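Local structure of aminofutalosine deaminase (Helicobacter pylori, 7LKK) at residues A[275-288]-A[307-321]. The protein deaminates aminofutalosine in the menaquinone pathway of Helicobacter pylori, using a metal-dependent active site of the amidohydrolase family. Sequence-based numbering, arbitrary orientation.
Sequences HNQFASLEALKRIK and SGKALDLERVREAGL. With EDO (1,2-ethanediol), chain I.
Gln277 NE2 gives one hydrogen to Lys309 O at 3.2 Å, almost straight (163°) and in the plane of its own amide, and another to a water that also accepts from Ser307 N. Two bonds thus fix the rotation of the amide. A second water runs from Gln277 O to Asp312 N, so this residue meets 307-321 through both backbone and side chain. Gln277 CG lies against Leu311 N, and the bend at chi2 (94°) turns the amide to Lys309 O.

Next to it, Lys309 stretches over one face of the Phe278 ring: CD stands 3.6 Å from the centroid, a CH-pi contact, while Ser307 OG lies at the ring edge, in plane. That hydroxyl accepts from Lys309 N, closing an ST turn.

Arg315 carries the contact into the helices. Its long side chain, bent at chi3, reaches the turn before helix 281-291, where NH1 makes a weak bond to Ala279 O. Each helix starts on an N-cap, Ser280 OG receiving Ala283 N and Asp312 OD1 receiving Arg315 N. The axes of helix segments 281-288 and 313-318 come within 9.4 Å and cross at -45°. Ala319 CB touches Leu284 CB at 3.5 Å and also meets Leu281 CD1. Beyond it Gly320, at positive phi, forms a Schellman motif with the last turn, and Lys288 NZ bonds Gly320 O at 2.7 Å as its aliphatic chain slides past Leu321.

Asn276 and Leu321 both touch Leu296 of strand 294-298, while His275 ends strand 269-275 and hydrogen-bonds the bound methylthio-coformycin beside the iron. Here neighbouring outer helices and the loops leading into them pack side by side around the TIM barrel of a metal-dependent amidohydrolase.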
loop_
_atom_site.group_PDB
_atom_site.type_symbol
_atom_site.label_atom_id
_atom_site.label_comp_id
_atom_site.label_asym_id
_atom_site.label_seq_id
_atom_site.Cartn_x
_atom_site.Cartn_y
_atom_site.Cartn_z
ATOM N N HIS A 275 5.761 0.113 17.845
ATOM C CA HIS A 275 6.800 0.337 16.836
ATOM C C HIS A 275 7.945 -0.664 16.974
ATOM O O HIS A 275 7.909 -1.727 16.346
ATOM C CB HIS A 275 7.303 1.784 16.887
ATOM C CG HIS A 275 6.219 2.799 16.695
ATOM N ND1 HIS A 275 5.391 2.801 15.593
ATOM C CD2 HIS A 275 5.812 3.830 17.472
ATOM C CE1 HIS A 275 4.528 3.797 15.694
ATOM N NE2 HIS A 275 4.762 4.437 16.825
ATOM N N ASN A 276 8.970 -0.337 17.764
ATOM C CA ASN A 276 10.036 -1.254 18.176
ATOM C C ASN A 276 11.002 -1.660 17.065
ATOM O O ASN A 276 11.783 -2.600 17.268
ATOM C CB ASN A 276 9.485 -2.544 18.802
ATOM C CG ASN A 276 8.331 -2.297 19.753
ATOM O OD1 ASN A 276 8.530 -1.876 20.892
ATOM N ND2 ASN A 276 7.115 -2.583 19.295
ATOM N N GLN A 277 10.995 -0.995 15.904
ATOM C CA GLN A 277 11.806 -1.487 14.789
ATOM C C GLN A 277 13.301 -1.429 15.075
ATOM O O GLN A 277 14.067 -2.168 14.446
ATOM C CB GLN A 277 11.529 -0.705 13.505
ATOM C CG GLN A 277 10.077 -0.398 13.239
ATOM C CD GLN A 277 9.696 0.964 13.757
ATOM O OE1 GLN A 277 9.436 1.133 14.946
ATOM N NE2 GLN A 277 9.688 1.953 12.872
ATOM N N PHE A 278 13.737 -0.565 15.990
ATOM C CA PHE A 278 15.148 -0.441 16.326
ATOM C C PHE A 278 15.495 -1.121 17.643
ATOM O O PHE A 278 16.575 -0.878 18.193
ATOM C CB PHE A 278 15.555 1.033 16.347
ATOM C CG PHE A 278 15.539 1.671 14.989
ATOM C CD1 PHE A 278 16.691 1.728 14.221
ATOM C CD2 PHE A 278 14.366 2.183 14.464
ATOM C CE1 PHE A 278 16.675 2.301 12.963
ATOM C CE2 PHE A 278 14.342 2.756 13.208
ATOM C CZ PHE A 278 15.500 2.820 12.457
ATOM N N ALA A 279 14.605 -1.962 18.160
ATOM C CA ALA A 279 14.921 -2.794 19.309
ATOM C C ALA A 279 15.699 -4.019 18.849
ATOM O O ALA A 279 15.258 -4.744 17.951
ATOM C CB ALA A 279 13.645 -3.218 20.036
ATOM N N SER A 280 16.864 -4.239 19.453
ATOM C CA SER A 280 17.646 -5.423 19.146
ATOM C C SER A 280 16.930 -6.674 19.654
ATOM O O SER A 280 15.921 -6.605 20.362
ATOM C CB SER A 280 19.036 -5.322 19.771
ATOM O OG SER A 280 18.953 -5.422 21.181
ATOM N N LEU A 281 17.471 -7.835 19.281
ATOM C CA LEU A 281 16.910 -9.093 19.765
ATOM C C LEU A 281 16.998 -9.184 21.285
ATOM O O LEU A 281 16.061 -9.649 21.943
ATOM C CB LEU A 281 17.622 -10.277 19.110
ATOM C CG LEU A 281 17.107 -11.669 19.490
ATOM C CD1 LEU A 281 15.622 -11.798 19.185
ATOM C CD2 LEU A 281 17.902 -12.751 18.776
ATOM N N GLU A 282 18.116 -8.736 21.861
ATOM C CA GLU A 282 18.240 -8.731 23.315
ATOM C C GLU A 282 17.182 -7.839 23.954
ATOM O O GLU A 282 16.592 -8.199 24.980
ATOM C CB GLU A 282 19.640 -8.280 23.728
ATOM C CG GLU A 282 19.864 -8.296 25.236
ATOM C CD GLU A 282 21.032 -7.433 25.669
ATOM O OE1 GLU A 282 21.992 -7.286 24.883
ATOM O OE2 GLU A 282 20.990 -6.900 26.799
ATOM N N ALA A 283 16.920 -6.675 23.353
ATOM C CA ALA A 283 15.915 -5.771 23.903
ATOM C C ALA A 283 14.523 -6.387 23.843
ATOM O O ALA A 283 13.753 -6.295 24.806
ATOM C CB ALA A 283 15.946 -4.438 23.156
ATOM N N LEU A 284 14.180 -7.023 22.719
ATOM C CA LEU A 284 12.882 -7.682 22.614
ATOM C C LEU A 284 12.770 -8.833 23.607
ATOM O O LEU A 284 11.712 -9.043 24.212
ATOM C CB LEU A 284 12.659 -8.176 21.186
ATOM C CG LEU A 284 12.413 -7.114 20.113
ATOM C CD1 LEU A 284 12.105 -7.774 18.774
ATOM C CD2 LEU A 284 11.285 -6.182 20.524
ATOM N N LYS A 285 13.853 -9.594 23.782
ATOM C CA LYS A 285 13.846 -10.665 24.773
ATOM C C LYS A 285 13.742 -10.105 26.186
ATOM O O LYS A 285 13.079 -10.696 27.047
ATOM C CB LYS A 285 15.103 -11.522 24.624
ATOM C CG LYS A 285 15.090 -12.434 23.409
ATOM C CD LYS A 285 16.332 -13.307 23.373
ATOM C CE LYS A 285 16.057 -14.671 23.983
ATOM N NZ LYS A 285 14.675 -15.136 23.675
ATOM N N ARG A 286 14.388 -8.964 26.438
ATOM C CA ARG A 286 14.264 -8.308 27.735
ATOM C C ARG A 286 12.830 -7.867 27.986
ATOM O O ARG A 286 12.314 -8.011 29.100
ATOM C CB ARG A 286 15.212 -7.111 27.807
ATOM C CG ARG A 286 15.285 -6.455 29.178
ATOM C CD ARG A 286 16.260 -7.186 30.084
ATOM N NE ARG A 286 16.607 -6.402 31.267
ATOM C CZ ARG A 286 17.642 -6.666 32.057
ATOM N NH1 ARG A 286 18.436 -7.695 31.789
ATOM N NH2 ARG A 286 17.886 -5.906 33.116
ATOM N N ILE A 287 12.174 -7.318 26.962
ATOM C CA ILE A 287 10.771 -6.933 27.084
ATOM C C ILE A 287 9.927 -8.144 27.459
ATOM O O ILE A 287 9.097 -8.088 28.376
ATOM C CB ILE A 287 10.278 -6.293 25.774
ATOM C CG1 ILE A 287 10.879 -4.901 25.581
ATOM C CG2 ILE A 287 8.768 -6.211 25.752
ATOM C CD1 ILE A 287 10.611 -4.312 24.211
ATOM N N LYS A 288 10.140 -9.260 26.759
ATOM C CA LYS A 288 9.351 -10.465 26.999
ATOM C C LYS A 288 9.551 -10.991 28.415
ATOM O O LYS A 288 8.582 -11.311 29.113
ATOM C CB LYS A 288 9.721 -11.531 25.968
ATOM C CG LYS A 288 9.348 -12.950 26.364
ATOM C CD LYS A 288 8.088 -13.411 25.657
ATOM C CE LYS A 288 7.945 -14.923 25.737
ATOM N NZ LYS A 288 6.849 -15.439 24.873
ATOM N N SER A 307 10.759 6.873 10.392
ATOM C CA SER A 307 12.121 6.352 10.322
ATOM C C SER A 307 12.415 5.719 8.968
ATOM O O SER A 307 13.571 5.704 8.529
ATOM C CB SER A 307 12.355 5.332 11.432
ATOM O OG SER A 307 11.795 4.080 11.083
ATOM N N GLY A 308 11.396 5.188 8.298
ATOM C CA GLY A 308 11.590 4.485 7.050
ATOM C C GLY A 308 12.009 3.038 7.184
ATOM O O GLY A 308 12.292 2.399 6.165
ATOM N N LYS A 309 12.074 2.502 8.401
ATOM C CA LYS A 309 12.472 1.119 8.637
ATOM C C LYS A 309 11.278 0.330 9.154
ATOM O O LYS A 309 10.569 0.789 10.055
ATOM C CB LYS A 309 13.631 1.035 9.634
ATOM C CG LYS A 309 13.882 -0.373 10.164
ATOM C CD LYS A 309 14.854 -0.375 11.331
ATOM C CE LYS A 309 15.491 -1.742 11.532
ATOM N NZ LYS A 309 14.891 -2.788 10.652
ATOM N N ALA A 310 11.053 -0.847 8.578
ATOM C CA ALA A 310 9.966 -1.721 8.992
ATOM C C ALA A 310 10.397 -2.606 10.156
ATOM O O ALA A 310 11.582 -2.907 10.331
ATOM C CB ALA A 310 9.497 -2.591 7.823
ATOM N N LEU A 311 9.419 -3.008 10.965
ATOM C CA LEU A 311 9.669 -3.965 12.034
ATOM C C LEU A 311 10.110 -5.304 11.456
ATOM O O LEU A 311 9.470 -5.846 10.550
ATOM C CB LEU A 311 8.411 -4.142 12.887
ATOM C CG LEU A 311 8.489 -5.106 14.075
ATOM C CD1 LEU A 311 9.572 -4.680 15.046
ATOM C CD2 LEU A 311 7.144 -5.204 14.780
ATOM N N ASP A 312 11.210 -5.840 11.981
ATOM C CA ASP A 312 11.721 -7.137 11.543
ATOM C C ASP A 312 10.873 -8.231 12.182
ATOM O O ASP A 312 11.028 -8.543 13.364
ATOM C CB ASP A 312 13.193 -7.283 11.911
ATOM C CG ASP A 312 13.867 -8.432 11.185
ATOM O OD1 ASP A 312 13.362 -9.572 11.264
ATOM O OD2 ASP A 312 14.901 -8.193 10.530
ATOM N N LEU A 313 9.967 -8.819 11.392
ATOM C CA LEU A 313 9.063 -9.832 11.929
ATOM C C LEU A 313 9.804 -11.103 12.324
ATOM O O LEU A 313 9.399 -11.783 13.276
ATOM C CB LEU A 313 7.967 -10.153 10.914
ATOM C CG LEU A 313 6.958 -9.035 10.655
ATOM C CD1 LEU A 313 5.931 -9.476 9.631
ATOM C CD2 LEU A 313 6.279 -8.608 11.950
ATOM N N GLU A 314 10.875 -11.446 11.607
ATOM C CA GLU A 314 11.686 -12.593 12.002
ATOM C C GLU A 314 12.304 -12.369 13.375
ATOM O O GLU A 314 12.310 -13.273 14.218
ATOM C CB GLU A 314 12.772 -12.857 10.960
ATOM C CG GLU A 314 12.270 -13.493 9.672
ATOM C CD GLU A 314 11.554 -12.506 8.768
ATOM O OE1 GLU A 314 11.894 -11.304 8.807
ATOM O OE2 GLU A 314 10.655 -12.935 8.012
ATOM N N ARG A 315 12.826 -11.165 13.618
ATOM C CA ARG A 315 13.362 -10.837 14.935
ATOM C C ARG A 315 12.291 -10.947 16.010
ATOM O O ARG A 315 12.551 -11.451 17.109
ATOM C CB ARG A 315 13.960 -9.432 14.914
ATOM C CG ARG A 315 14.828 -9.103 16.111
ATOM C CD ARG A 315 15.250 -7.650 16.061
ATOM N NE ARG A 315 16.496 -7.475 15.328
ATOM C CZ ARG A 315 17.001 -6.293 14.991
ATOM N NH1 ARG A 315 16.357 -5.180 15.316
ATOM N NH2 ARG A 315 18.144 -6.224 14.323
ATOM N N VAL A 316 11.081 -10.467 15.715
ATOM C CA VAL A 316 9.983 -10.566 16.672
ATOM C C VAL A 316 9.695 -12.026 16.994
ATOM O O VAL A 316 9.472 -12.394 18.155
ATOM C CB VAL A 316 8.735 -9.847 16.125
ATOM C CG1 VAL A 316 7.509 -10.193 16.955
ATOM C CG2 VAL A 316 8.963 -8.337 16.093
ATOM N N ARG A 317 9.700 -12.880 15.970
ATOM C CA ARG A 317 9.487 -14.307 16.184
ATOM C C ARG A 317 10.625 -14.921 16.991
ATOM O O ARG A 317 10.387 -15.733 17.890
ATOM C CB ARG A 317 9.337 -15.007 14.833
ATOM C CG ARG A 317 8.987 -16.479 14.909
ATOM C CD ARG A 317 8.522 -16.985 13.548
ATOM N NE ARG A 317 9.577 -16.908 12.542
ATOM C CZ ARG A 317 9.361 -16.911 11.229
ATOM N NH1 ARG A 317 8.124 -16.978 10.756
ATOM N NH2 ARG A 317 10.384 -16.843 10.387
ATOM N N GLU A 318 11.868 -14.534 16.686
ATOM C CA GLU A 318 13.016 -15.063 17.419
ATOM C C GLU A 318 12.962 -14.703 18.899
ATOM O O GLU A 318 13.450 -15.467 19.741
ATOM C CB GLU A 318 14.312 -14.554 16.787
ATOM C CG GLU A 318 14.554 -15.097 15.384
ATOM C CD GLU A 318 15.497 -14.235 14.571
ATOM O OE1 GLU A 318 16.108 -13.309 15.146
ATOM O OE2 GLU A 318 15.630 -14.486 13.352
ATOM N N ALA A 319 12.382 -13.552 19.237
ATOM C CA ALA A 319 12.233 -13.150 20.631
ATOM C C ALA A 319 11.069 -13.838 21.329
ATOM O O ALA A 319 10.891 -13.646 22.539
ATOM C CB ALA A 319 12.058 -11.634 20.725
ATOM N N GLY A 320 10.279 -14.630 20.610
ATOM C CA GLY A 320 9.143 -15.291 21.214
ATOM C C GLY A 320 7.935 -14.406 21.405
ATOM O O GLY A 320 7.155 -14.625 22.337
ATOM N N LEU A 321 7.757 -13.406 20.549
ATOM C CA LEU A 321 6.652 -12.468 20.654
ATOM C C LEU A 321 5.812 -12.502 19.383
ATOM O O LEU A 321 6.166 -13.139 18.388
ATOM C CB LEU A 321 7.163 -11.047 20.928
ATOM C CG LEU A 321 7.742 -10.843 22.329
ATOM C CD1 LEU A 321 8.496 -9.521 22.425
ATOM C CD2 LEU A 321 6.638 -10.914 23.366
HETATM C C1 EDO I . 15.975 4.603 6.224
HETATM O O1 EDO I . 15.049 5.541 5.662
HETATM C C2 EDO I . 17.133 4.369 5.258
HETATM O O2 EDO I . 18.017 5.497 5.272
HETATM O O HOH W 1 9.392 5.155 12.642
HETATM O O HOH W 2 12.880 -4.569 13.760
#